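Local coordinates for Lmo0741 protein (Listeria monocytogenes, PDB 4R1H) that probably binds DNA and regulates transcription as a winged helix-turn-helix protein of the GntR family, at residues V17-I20 / H21-V25; Q92-E95 / N96-E100; I112-V115 / K116-E120. All coordinates share one frame; numbering follows the deposited sequence. Where two conformers were deposited one is given.

Overall arrangement
Contacts 1 and 2 are each a run of helix; contact 3 takes in the end of helix 108-117 and the first residues beyond it. Contact 1, on helix 12-25, is centred about 3 Å from the centre of the chain, and none of its touching residues is fully exposed. Contacts 2 and 3, each with a buried side and exposed residues, lie farther out. Contact 2, in the second half of helix 79-103, touches contact 3 through Phe-97 and Val-115, while contact 1 stands clear of both. All three reach the second subunit. The chemistry changes with place: a histidine pair sharing a water, a surface amide pair, and finally a lysine over tryptophan where the helix stops.

Contact 1 (V17-I20 / H21-V25); sequences VHYI and HTEIV
His-21 packs its imidazole against Val-17, one helical turn earlier, and begins a sequence of i to i+4 pairings along helix 12-25. The two side chains run side by side; Val-17 CG1 sits over the ring face, 3.7 Å from the centroid of the His-21 ring in a CH-pi contact. The valine carbonyl oxygen lies over a face of the same ring, offset toward its rim, while also accepting the His-21 backbone N-H. One water, held in the plane of both rings, ties His-21 to His-18: it is 2.7 Å from His-21 ND1 and equally far from His-18 ND1, which probably helps to set how the two imidazoles are turned.

Thr-22 comes next. With OG1 beside its own backbone N (chi1 -66°), the hydroxyl donates back to His-18 O at 3.0 Å, and Thr-22 N reaches that oxygen from the opposite face of the carbonyl plane at 2.8 Å. The same hydroxyl oxygen stands 3.6 Å above the His-18 ring, toward its rim. In Glu-23, CG beside the backbone N (chi1 -59°) comes over a face of Tyr-19 near CE2, and a bend at chi2 turns the carboxylate, its plane 25° from the ring.

Ile-24 completes the turn on the buried side, where its CD1 meets Ile-20 CG2 at 3.6 Å in one of the two conformers of Ile-20, and its backbone N bonds to Ile-20 O. On another side, His-18 packs on Glu-100 of the second subunit. His-21 also reaches Leu-85 and Ile-89 of helix 79-103, which follows later in the chain. Through Ile-20, which rests on Leu-41, Tyr-56 and Leu-59, helix 12-25 packs on helices 38-45 and 49-61, as in the winged helix-turn-helix fold of the GntR family.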
ATOM      1  N   VAL A  17     -10.413  -6.760 -11.059  1.00 29.79           N
ATOM      2  CA  VAL A  17      -9.331  -6.874 -12.022  1.00 29.31           C
ATOM      3  C   VAL A  17      -8.066  -7.409 -11.320  1.00 30.19           C
ATOM      4  O   VAL A  17      -7.396  -8.313 -11.844  1.00 26.08           O
ATOM      5  CB  VAL A  17      -9.074  -5.557 -12.712  1.00 28.07           C
ATOM      6  CG1 VAL A  17      -7.836  -5.594 -13.553  1.00 30.78           C
ATOM      7  CG2 VAL A  17     -10.281  -5.249 -13.610  1.00 28.07           C
ATOM      8  N   HIS A  18      -7.766  -6.874 -10.142  1.00 27.85           N
ATOM      9  CA  HIS A  18      -6.508  -7.302  -9.442  1.00 29.98           C
ATOM     10  C   HIS A  18      -6.573  -8.736  -8.993  1.00 29.07           C
ATOM     11  O   HIS A  18      -5.573  -9.447  -9.124  1.00 29.35           O
ATOM     12  CB  HIS A  18      -6.195  -6.433  -8.213  1.00 34.33           C
ATOM     13  CG  HIS A  18      -4.871  -6.764  -7.609  1.00 34.22           C
ATOM     14  ND1 HIS A  18      -3.691  -6.457  -8.247  1.00 34.77           N
ATOM     15  CD2 HIS A  18      -4.533  -7.383  -6.453  1.00 38.17           C
ATOM     16  CE1 HIS A  18      -2.672  -6.855  -7.494  1.00 37.74           C
ATOM     17  NE2 HIS A  18      -3.163  -7.409  -6.399  1.00 37.03           N
ATOM     18  N   TYR A  19      -7.725  -9.186  -8.519  1.00 28.91           N
ATOM     19  CA  TYR A  19      -7.951 -10.554  -8.142  1.00 30.40           C
ATOM     20  C   TYR A  19      -7.702 -11.501  -9.306  1.00 29.18           C
ATOM     21  O   TYR A  19      -6.983 -12.471  -9.166  1.00 29.01           O
ATOM     22  CB  TYR A  19      -9.381 -10.723  -7.644  1.00 35.50           C
ATOM     23  CG  TYR A  19      -9.807 -12.148  -7.456  1.00 41.37           C
ATOM     24  CD1 TYR A  19      -9.583 -12.813  -6.236  1.00 44.88           C
ATOM     25  CD2 TYR A  19     -10.441 -12.849  -8.482  1.00 43.15           C
ATOM     26  CE1 TYR A  19      -9.971 -14.121  -6.074  1.00 46.81           C
ATOM     27  CE2 TYR A  19     -10.820 -14.171  -8.331  1.00 46.40           C
ATOM     28  CZ  TYR A  19     -10.583 -14.800  -7.118  1.00 50.87           C
ATOM     29  OH  TYR A  19     -10.994 -16.118  -6.973  1.00 56.13           O
ATOM     30  N   ILE A  20      -8.248 -11.173 -10.475  1.00 27.08           N
ATOM     31  CA  ILE A  20      -8.024 -11.977 -11.694  0.60 24.94           C
ATOM     32  C   ILE A  20      -6.566 -11.948 -12.102  1.00 23.81           C
ATOM     33  O   ILE A  20      -6.004 -12.987 -12.451  1.00 24.75           O
ATOM     34  CB  ILE A  20      -8.928 -11.504 -12.845  0.60 25.37           C
ATOM     35  CG1 ILE A  20     -10.376 -11.838 -12.453  0.60 27.43           C
ATOM     36  CG2 ILE A  20      -8.491 -12.093 -14.167  0.60 26.11           C
ATOM     37  CD1 ILE A  20     -11.427 -11.027 -13.164  0.60 27.57           C
ATOM     38  N   HIS A  21      -5.946 -10.757 -12.087  1.00 22.19           N
ATOM     39  CA  HIS A  21      -4.554 -10.629 -12.409  1.00 25.35           C
ATOM     40  C   HIS A  21      -3.761 -11.571 -11.527  1.00 23.63           C
ATOM     41  O   HIS A  21      -2.795 -12.233 -11.992  1.00 23.40           O
ATOM     42  CB  HIS A  21      -4.019  -9.215 -12.159  1.00 24.18           C
ATOM     43  CG  HIS A  21      -4.397  -8.220 -13.201  1.00 25.69           C
ATOM     44  ND1 HIS A  21      -4.190  -6.870 -13.027  1.00 24.88           N
ATOM     45  CD2 HIS A  21      -4.918  -8.369 -14.444  1.00 23.68           C
ATOM     46  CE1 HIS A  21      -4.550  -6.217 -14.127  1.00 26.21           C
ATOM     47  NE2 HIS A  21      -5.021  -7.111 -14.988  1.00 27.30           N
ATOM     48  N   THR A  22      -4.083 -11.602 -10.218  1.00 25.84           N
ATOM     49  CA  THR A  22      -3.399 -12.526  -9.283  1.00 26.51           C
ATOM     50  C   THR A  22      -3.488 -14.005  -9.676  1.00 27.45           C
ATOM     51  O   THR A  22      -2.473 -14.760  -9.658  1.00 26.55           O
ATOM     52  CB  THR A  22      -3.928 -12.241  -7.837  1.00 28.77           C
ATOM     53  OG1 THR A  22      -3.457 -10.889  -7.532  1.00 31.06           O
ATOM     54  CG2 THR A  22      -3.386 -13.144  -6.888  1.00 33.84           C
ATOM     55  N   GLU A  23      -4.690 -14.447 -10.004  1.00 25.45           N
ATOM     56  CA  GLU A  23      -4.915 -15.829 -10.505  1.00 27.82           C
ATOM     57  C   GLU A  23      -4.140 -16.134 -11.781  1.00 26.27           C
ATOM     58  O   GLU A  23      -3.624 -17.211 -11.900  1.00 29.56           O
ATOM     59  CB  GLU A  23      -6.389 -16.118 -10.732  1.00 32.11           C
ATOM     60  CG  GLU A  23      -7.224 -15.961  -9.472  1.00 36.36           C
ATOM     61  CD  GLU A  23      -6.879 -16.984  -8.398  1.00 44.73           C
ATOM     62  OE1 GLU A  23      -7.571 -18.017  -8.340  1.00 56.73           O
ATOM     63  OE2 GLU A  23      -5.933 -16.774  -7.602  1.00 53.39           O
ATOM     64  N   ILE A  24      -3.998 -15.140 -12.633  1.00 25.21           N
ATOM     65  CA  ILE A  24      -3.235 -15.226 -13.858  1.00 26.18           C
ATOM     66  C   ILE A  24      -1.708 -15.311 -13.637  1.00 26.35           C
ATOM     67  O   ILE A  24      -1.059 -16.256 -14.073  1.00 27.68           O
ATOM     68  CB  ILE A  24      -3.537 -14.068 -14.786  1.00 26.04           C
ATOM     69  CG1 ILE A  24      -4.961 -14.162 -15.216  1.00 25.61           C
ATOM     70  CG2 ILE A  24      -2.528 -14.102 -15.950  1.00 27.49           C
ATOM     71  CD1 ILE A  24      -5.461 -12.935 -15.907  1.00 26.11           C
ATOM     72  N   VAL A  25      -1.168 -14.399 -12.848  1.00 25.64           N
ATOM     73  CA  VAL A  25       0.271 -14.343 -12.592  1.00 26.39           C
ATOM     74  C   VAL A  25       0.746 -15.580 -11.851  1.00 29.25           C
ATOM     75  O   VAL A  25       1.818 -16.137 -12.178  1.00 30.30           O
ATOM     76  CB  VAL A  25       0.623 -13.026 -11.892  1.00 26.83           C
ATOM     77  CG1 VAL A  25       2.060 -13.047 -11.373  1.00 30.99           C
ATOM     78  CG2 VAL A  25       0.455 -11.904 -12.897  1.00 27.01           C
TER
HETATM   79  O   HOH W   1      -3.590  -5.445 -10.790  1.00 36.56           O

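Contact 2 (Q92-E95 / N96-E100); sequences QLTE and NFISE
Two flat amides meet at the surface where Gln-92 and Asn-96, one turn apart on helix 79-103, reach for each other. Their planes are 35° apart, so they neither stack nor lie in one plane. The nitrogen end of the glutamine amide approaches the oxygen end of the asparagine amide: in one of two conformers of Gln-92, NE2 donates to Asn-96 OD1 at 2.9 Å, although the N-H...O angle of 129° makes this a weak bond. A bend in the glutamine chain (chi2 71°) brings the amide round to its neighbour. The asparagine group also lies close to the carbonyl it follows, with Asn-96 CG 3.2 Å from Gln-92 O, the acceptor of the Asn-96 backbone N-H. The third flat group, the ring of Phe-97, leads away from this turn. It stacks on Phe-97 of the second subunit and also packs on Ile-111 and Val-115 of its own chain.

On roughly the other side of the helix from the amides, the chemistry becomes apolar. Thr-94 and Ile-98 run side by side, pointing the same way, and Thr-94 CG2 touches Ile-98 CD1 at 3.8 Å; beneath them Ile-98 N bonds to Thr-94 O at 2.9 Å. The threonine hydroxyl turns back to Ala-90 O, leaving its methyl for the isoleucine, while Ile-98 leans on Val-118 of the second subunit. The helix is therefore amphipathic: its polar flank carries a weak hydrogen bond between two side-chain amides, whereas its apolar flank, with the threonine hydroxyl bonded to Ala-90 O, packs against the second subunit.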
ATOM      1  N   GLN A  92       5.031  -1.599  -9.862  1.00 21.31           N
ATOM      2  CA  GLN A  92       4.270  -0.635  -9.122  0.70 24.44           C
ATOM      3  C   GLN A  92       4.314  -0.880  -7.604  1.00 23.55           C
ATOM      4  O   GLN A  92       4.463   0.071  -6.812  1.00 20.78           O
ATOM      5  CB  GLN A  92       2.838  -0.563  -9.604  0.70 26.43           C
ATOM      6  CG  GLN A  92       2.070   0.588  -8.963  0.70 30.80           C
ATOM      7  CD  GLN A  92       2.504   1.953  -9.455  0.70 35.92           C
ATOM      8  OE1 GLN A  92       2.203   2.350 -10.591  0.70 41.51           O
ATOM      9  NE2 GLN A  92       3.176   2.713  -8.586  0.70 39.83           N
ATOM     10  N   LEU A  93       4.196  -2.119  -7.205  1.00 19.67           N
ATOM     11  CA  LEU A  93       4.308  -2.443  -5.820  1.00 20.94           C
ATOM     12  C   LEU A  93       5.663  -2.052  -5.246  1.00 19.59           C
ATOM     13  O   LEU A  93       5.734  -1.468  -4.137  1.00 18.46           O
ATOM     14  CB  LEU A  93       4.087  -3.917  -5.555  1.00 20.64           C
ATOM     15  CG  LEU A  93       2.663  -4.483  -5.703  1.00 22.42           C
ATOM     16  CD1 LEU A  93       2.646  -6.004  -5.727  1.00 22.39           C
ATOM     17  CD2 LEU A  93       1.803  -3.953  -4.603  1.00 24.30           C
ATOM     18  N   THR A  94       6.705  -2.348  -5.964  1.00 18.92           N
ATOM     19  CA  THR A  94       8.081  -2.074  -5.547  1.00 18.97           C
ATOM     20  C   THR A  94       8.332  -0.541  -5.531  1.00 21.27           C
ATOM     21  O   THR A  94       8.889  -0.040  -4.510  1.00 18.96           O
ATOM     22  CB  THR A  94       9.062  -2.791  -6.408  1.00 17.67           C
ATOM     23  OG1 THR A  94       8.765  -4.187  -6.409  1.00 17.71           O
ATOM     24  CG2 THR A  94      10.444  -2.642  -5.879  1.00 18.53           C
ATOM     25  N   GLU A  95       7.926   0.184  -6.562  1.00 18.82           N
ATOM     26  CA  GLU A  95       8.112   1.645  -6.584  1.00 20.88           C
ATOM     27  C   GLU A  95       7.387   2.271  -5.383  1.00 21.16           C
ATOM     28  O   GLU A  95       7.957   3.169  -4.700  1.00 21.16           O
ATOM     29  CB  GLU A  95       7.575   2.262  -7.874  1.00 23.08           C
ATOM     30  CG  GLU A  95       8.429   1.999  -9.078  1.00 26.21           C
ATOM     31  CD  GLU A  95       7.717   2.388 -10.380  1.00 32.18           C
ATOM     32  OE1 GLU A  95       6.463   2.557 -10.405  1.00 37.62           O
ATOM     33  OE2 GLU A  95       8.468   2.496 -11.345  1.00 35.28           O
ATOM     34  N   ASN A  96       6.157   1.836  -5.110  1.00 19.69           N
ATOM     35  CA  ASN A  96       5.409   2.405  -4.005  1.00 20.73           C
ATOM     36  C   ASN A  96       6.096   2.133  -2.638  1.00 20.30           C
ATOM     37  O   ASN A  96       6.126   3.034  -1.785  1.00 19.65           O
ATOM     38  CB  ASN A  96       4.005   1.904  -3.972  1.00 24.33           C
ATOM     39  CG  ASN A  96       3.160   2.473  -5.131  1.00 28.78           C
ATOM     40  OD1 ASN A  96       3.565   3.390  -5.837  1.00 31.08           O
ATOM     41  ND2 ASN A  96       2.018   1.923  -5.294  1.00 31.69           N
ATOM     42  N   PHE A  97       6.557   0.914  -2.455  1.00 18.48           N
ATOM     43  CA  PHE A  97       7.258   0.509  -1.245  1.00 17.79           C
ATOM     44  C   PHE A  97       8.544   1.335  -1.050  1.00 17.60           C
ATOM     45  O   PHE A  97       8.767   1.892   0.027  1.00 18.49           O
ATOM     46  CB  PHE A  97       7.560  -0.976  -1.317  1.00 17.09           C
ATOM     47  CG  PHE A  97       8.420  -1.512  -0.190  1.00 16.71           C
ATOM     48  CD1 PHE A  97       7.990  -1.437   1.115  1.00 17.01           C
ATOM     49  CD2 PHE A  97       9.633  -2.083  -0.446  1.00 17.89           C
ATOM     50  CE1 PHE A  97       8.773  -1.947   2.113  1.00 17.69           C
ATOM     51  CE2 PHE A  97      10.469  -2.567   0.566  1.00 18.37           C
ATOM     52  CZ  PHE A  97      10.033  -2.461   1.868  1.00 18.39           C
ATOM     53  N   ILE A  98       9.391   1.318  -2.055  1.00 17.46           N
ATOM     54  CA  ILE A  98      10.604   2.130  -1.989  1.00 18.86           C
ATOM     55  C   ILE A  98      10.262   3.601  -1.686  1.00 18.22           C
ATOM     56  O   ILE A  98      10.975   4.247  -0.867  1.00 18.89           O
ATOM     57  CB  ILE A  98      11.452   1.946  -3.249  1.00 20.31           C
ATOM     58  CG1 ILE A  98      11.994   0.509  -3.262  1.00 20.38           C
ATOM     59  CG2 ILE A  98      12.593   2.986  -3.243  1.00 22.02           C
ATOM     60  CD1 ILE A  98      12.603   0.212  -4.573  1.00 22.75           C
ATOM     61  N   SER A  99       9.259   4.191  -2.343  1.00 17.40           N
ATOM     62  CA  SER A  99       8.892   5.570  -2.064  1.00 18.83           C
ATOM     63  C   SER A  99       8.525   5.796  -0.589  1.00 20.30           C
ATOM     64  O   SER A  99       9.011   6.741   0.079  1.00 19.43           O
ATOM     65  CB  SER A  99       7.764   5.992  -2.989  1.00 21.13           C
ATOM     66  OG  SER A  99       7.322   7.264  -2.635  1.00 22.40           O
ATOM     67  N   GLU A 100       7.677   4.931  -0.059  1.00 18.45           N
ATOM     68  CA  GLU A 100       7.224   5.119   1.314  1.00 20.33           C
ATOM     69  C   GLU A 100       8.390   4.948   2.304  1.00 18.43           C
ATOM     70  O   GLU A 100       8.484   5.702   3.265  1.00 18.74           O
ATOM     71  CB  GLU A 100       6.113   4.099   1.641  1.00 21.89           C
ATOM     72  CG  GLU A 100       4.782   4.401   1.010  1.00 26.11           C
ATOM     73  CD  GLU A 100       4.247   5.806   1.217  1.00 34.05           C
ATOM     74  OE1 GLU A 100       4.215   6.304   2.382  1.00 31.30           O
ATOM     75  OE2 GLU A 100       3.830   6.433   0.208  1.00 40.39           O
TER

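Contact 3 (I112-V115 / K116-E120); sequences IAWV and KKVEE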
ATOM      1  N   ILE A 112      16.658  -3.000   1.754  1.00 19.73           N
ATOM      2  CA  ILE A 112      17.019  -4.369   1.436  1.00 21.93           C
ATOM      3  C   ILE A 112      17.144  -5.186   2.704  1.00 22.72           C
ATOM      4  O   ILE A 112      16.638  -6.283   2.743  1.00 23.09           O
ATOM      5  CB  ILE A 112      18.297  -4.444   0.576  1.00 23.08           C
ATOM      6  CG1 ILE A 112      18.001  -3.854  -0.827  1.00 24.53           C
ATOM      7  CG2 ILE A 112      18.782  -5.864   0.462  1.00 24.43           C
ATOM      8  CD1 ILE A 112      19.234  -3.441  -1.581  1.00 28.15           C
ATOM      9  N   ALA A 113      17.782  -4.630   3.737  1.00 22.14           N
ATOM     10  CA  ALA A 113      17.933  -5.342   5.008  1.00 23.93           C
ATOM     11  C   ALA A 113      16.575  -5.661   5.651  1.00 22.00           C
ATOM     12  O   ALA A 113      16.380  -6.747   6.178  1.00 22.99           O
ATOM     13  CB  ALA A 113      18.830  -4.557   5.981  1.00 23.09           C
ATOM     14  N   TRP A 114      15.640  -4.720   5.571  1.00 22.22           N
ATOM     15  CA  TRP A 114      14.252  -4.924   6.083  1.00 22.07           C
ATOM     16  C   TRP A 114      13.578  -6.072   5.392  1.00 22.32           C
ATOM     17  O   TRP A 114      13.000  -6.983   5.998  1.00 23.55           O
ATOM     18  CB  TRP A 114      13.449  -3.622   5.951  1.00 20.82           C
ATOM     19  CG  TRP A 114      13.403  -2.757   7.206  1.00 22.64           C
ATOM     20  CD1 TRP A 114      14.062  -1.637   7.469  1.00 23.06           C
ATOM     21  CD2 TRP A 114      12.752  -3.132   8.416  1.00 24.47           C
ATOM     22  NE1 TRP A 114      13.795  -1.206   8.772  1.00 24.06           N
ATOM     23  CE2 TRP A 114      13.000  -2.127   9.359  1.00 25.63           C
ATOM     24  CE3 TRP A 114      11.966  -4.230   8.774  1.00 28.10           C
ATOM     25  CZ2 TRP A 114      12.487  -2.202  10.663  1.00 28.03           C
ATOM     26  CZ3 TRP A 114      11.446  -4.288  10.043  1.00 30.97           C
ATOM     27  CH2 TRP A 114      11.735  -3.287  10.965  1.00 28.24           C
ATOM     28  N   VAL A 115      13.667  -6.078   4.061  1.00 20.38           N
ATOM     29  CA  VAL A 115      13.049  -7.136   3.246  1.00 21.96           C
ATOM     30  C   VAL A 115      13.619  -8.485   3.615  1.00 24.01           C
ATOM     31  O   VAL A 115      12.886  -9.488   3.757  1.00 25.40           O
ATOM     32  CB  VAL A 115      13.218  -6.827   1.731  1.00 21.52           C
ATOM     33  CG1 VAL A 115      12.811  -8.051   0.927  1.00 23.65           C
ATOM     34  CG2 VAL A 115      12.433  -5.607   1.320  1.00 22.99           C
ATOM     35  N   LYS A 116      14.914  -8.550   3.821  1.00 24.14           N
ATOM     36  CA  LYS A 116      15.555  -9.800   4.228  1.00 28.05           C
ATOM     37  C   LYS A 116      15.197 -10.281   5.624  1.00 31.04           C
ATOM     38  O   LYS A 116      15.150 -11.488   5.863  1.00 35.22           O
ATOM     39  CB  LYS A 116      17.064  -9.650   4.135  1.00 30.32           C
ATOM     40  CG  LYS A 116      17.556  -9.567   2.701  1.00 31.31           C
ATOM     41  CD  LYS A 116      19.060  -9.390   2.672  1.00 35.06           C
ATOM     42  CE  LYS A 116      19.739  -9.546   1.320  1.00 39.60           C
ATOM     43  NZ  LYS A 116      21.169  -9.052   1.463  1.00 42.30           N
ATOM     44  N   LYS A 117      14.968  -9.372   6.556  1.00 29.47           N
ATOM     45  CA  LYS A 117      14.762  -9.755   7.940  1.00 36.06           C
ATOM     46  C   LYS A 117      13.309 -10.035   8.276  1.00 40.17           C
ATOM     47  O   LYS A 117      13.061 -10.763   9.228  1.00 41.86           O
ATOM     48  CB  LYS A 117      15.418  -8.805   8.883  1.00 40.49           C
ATOM     49  CG  LYS A 117      14.669  -7.548   9.202  1.00 42.11           C
ATOM     50  CD  LYS A 117      15.524  -6.665  10.104  1.00 43.67           C
ATOM     51  CE  LYS A 117      14.715  -5.483  10.621  1.00 44.63           C
ATOM     52  NZ  LYS A 117      15.568  -4.485  11.321  1.00 46.79           N
ATOM     53  N   VAL A 118      12.364  -9.600   7.447  1.00 36.19           N
ATOM     54  CA  VAL A 118      10.979  -9.645   7.844  1.00 42.48           C
ATOM     55  C   VAL A 118      10.338 -11.007   7.810  1.00 55.83           C
ATOM     56  O   VAL A 118      10.251 -11.632   6.767  1.00 60.68           O
ATOM     57  CB  VAL A 118      10.143  -8.564   7.137  1.00 38.63           C
ATOM     58  CG1 VAL A 118       8.725  -8.970   6.862  1.00 43.98           C
ATOM     59  CG2 VAL A 118      10.246  -7.324   8.005  1.00 35.21           C
ATOM     60  N   GLU A 119       9.917 -11.400   9.015  1.00 63.51           N
ATOM     61  CA  GLU A 119       9.032 -12.507   9.292  1.00 74.62           C
ATOM     62  C   GLU A 119       7.753 -12.369   8.440  1.00 72.73           C
ATOM     63  O   GLU A 119       7.015 -11.365   8.517  1.00 60.83           O
ATOM     64  CB  GLU A 119       8.726 -12.480  10.794  1.00 81.85           C
ATOM     65  CG  GLU A 119       8.125 -13.743  11.365  1.00 91.82           C
ATOM     66  CD  GLU A 119       7.200 -13.441  12.532  1.00 99.86           C
ATOM     67  OE1 GLU A 119       7.696 -12.977  13.586  1.00 98.28           O
ATOM     68  OE2 GLU A 119       5.975 -13.673  12.383  1.00102.63           O
ATOM     69  N   GLU A 120       7.504 -13.369   7.607  1.00 74.45           N
ATOM     70  CA  GLU A 120       6.522 -13.225   6.547  1.00 83.81           C
ATOM     71  C   GLU A 120       5.184 -13.838   6.981  1.00 83.13           C
ATOM     72  O   GLU A 120       5.124 -15.014   7.327  1.00 78.07           O
ATOM     73  CB  GLU A 120       7.076 -13.844   5.266  1.00 89.65           C
ATOM     74  CG  GLU A 120       8.510 -13.390   4.970  1.00 90.45           C
ATOM     75  CD  GLU A 120       9.319 -14.438   4.231  1.00 99.11           C
ATOM     76  OE1 GLU A 120       8.860 -14.878   3.155  1.00 98.10           O
ATOM     77  OE2 GLU A 120      10.404 -14.828   4.730  1.00 96.25           O
TER
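Lys-117 lays its aliphatic end and its ammonium group across one face of the Trp-114 indole. Its first torsion places CG in the crowded position between backbone N and carbonyl carbon (chi1 82°), and from there the chain runs extended back over the ring. The tryptophan itself is turned off a staggered position (chi1 -96°), with its six-membered ring beneath the lysine. Lys-117 CE is 3.5 Å from the centroid of that Trp-114 ring, while Lys-117 NZ stands 3.9 Å from the same centroid, so CH-pi and cation-pi contacts coincide.

Val-118, likewise off-rotamer (chi1 147°), comes to the indole from its edge instead, CG2 lying near the ring plane and 3.6 Å from Trp-114 CE3. Helix 108-117 packs back on helix 79-103 through Trp-114 on Met-101 and Val-115 on Phe-97, and both helices meet the second subunit. Val-118 is the first residue to leave helical backbone angles. The bonding of the last turn weakens: Lys-117 N bonds to Ala-113 O and also, weakly and i to i+3, to Trp-114 O, which takes a second weak bond from Val-118 N at 3.1 Å.

Lys-116 behaves differently from Lys-117. Extended beyond CG, it runs alongside Ile-112, its CE 3.9 Å from Ile-112 CG2. Across the dimer, Ile-112 packs on Lys-116 of the second subunit, and Val-115 O accepts a hydrogen bond from Lys-108 NZ of the same neighbour.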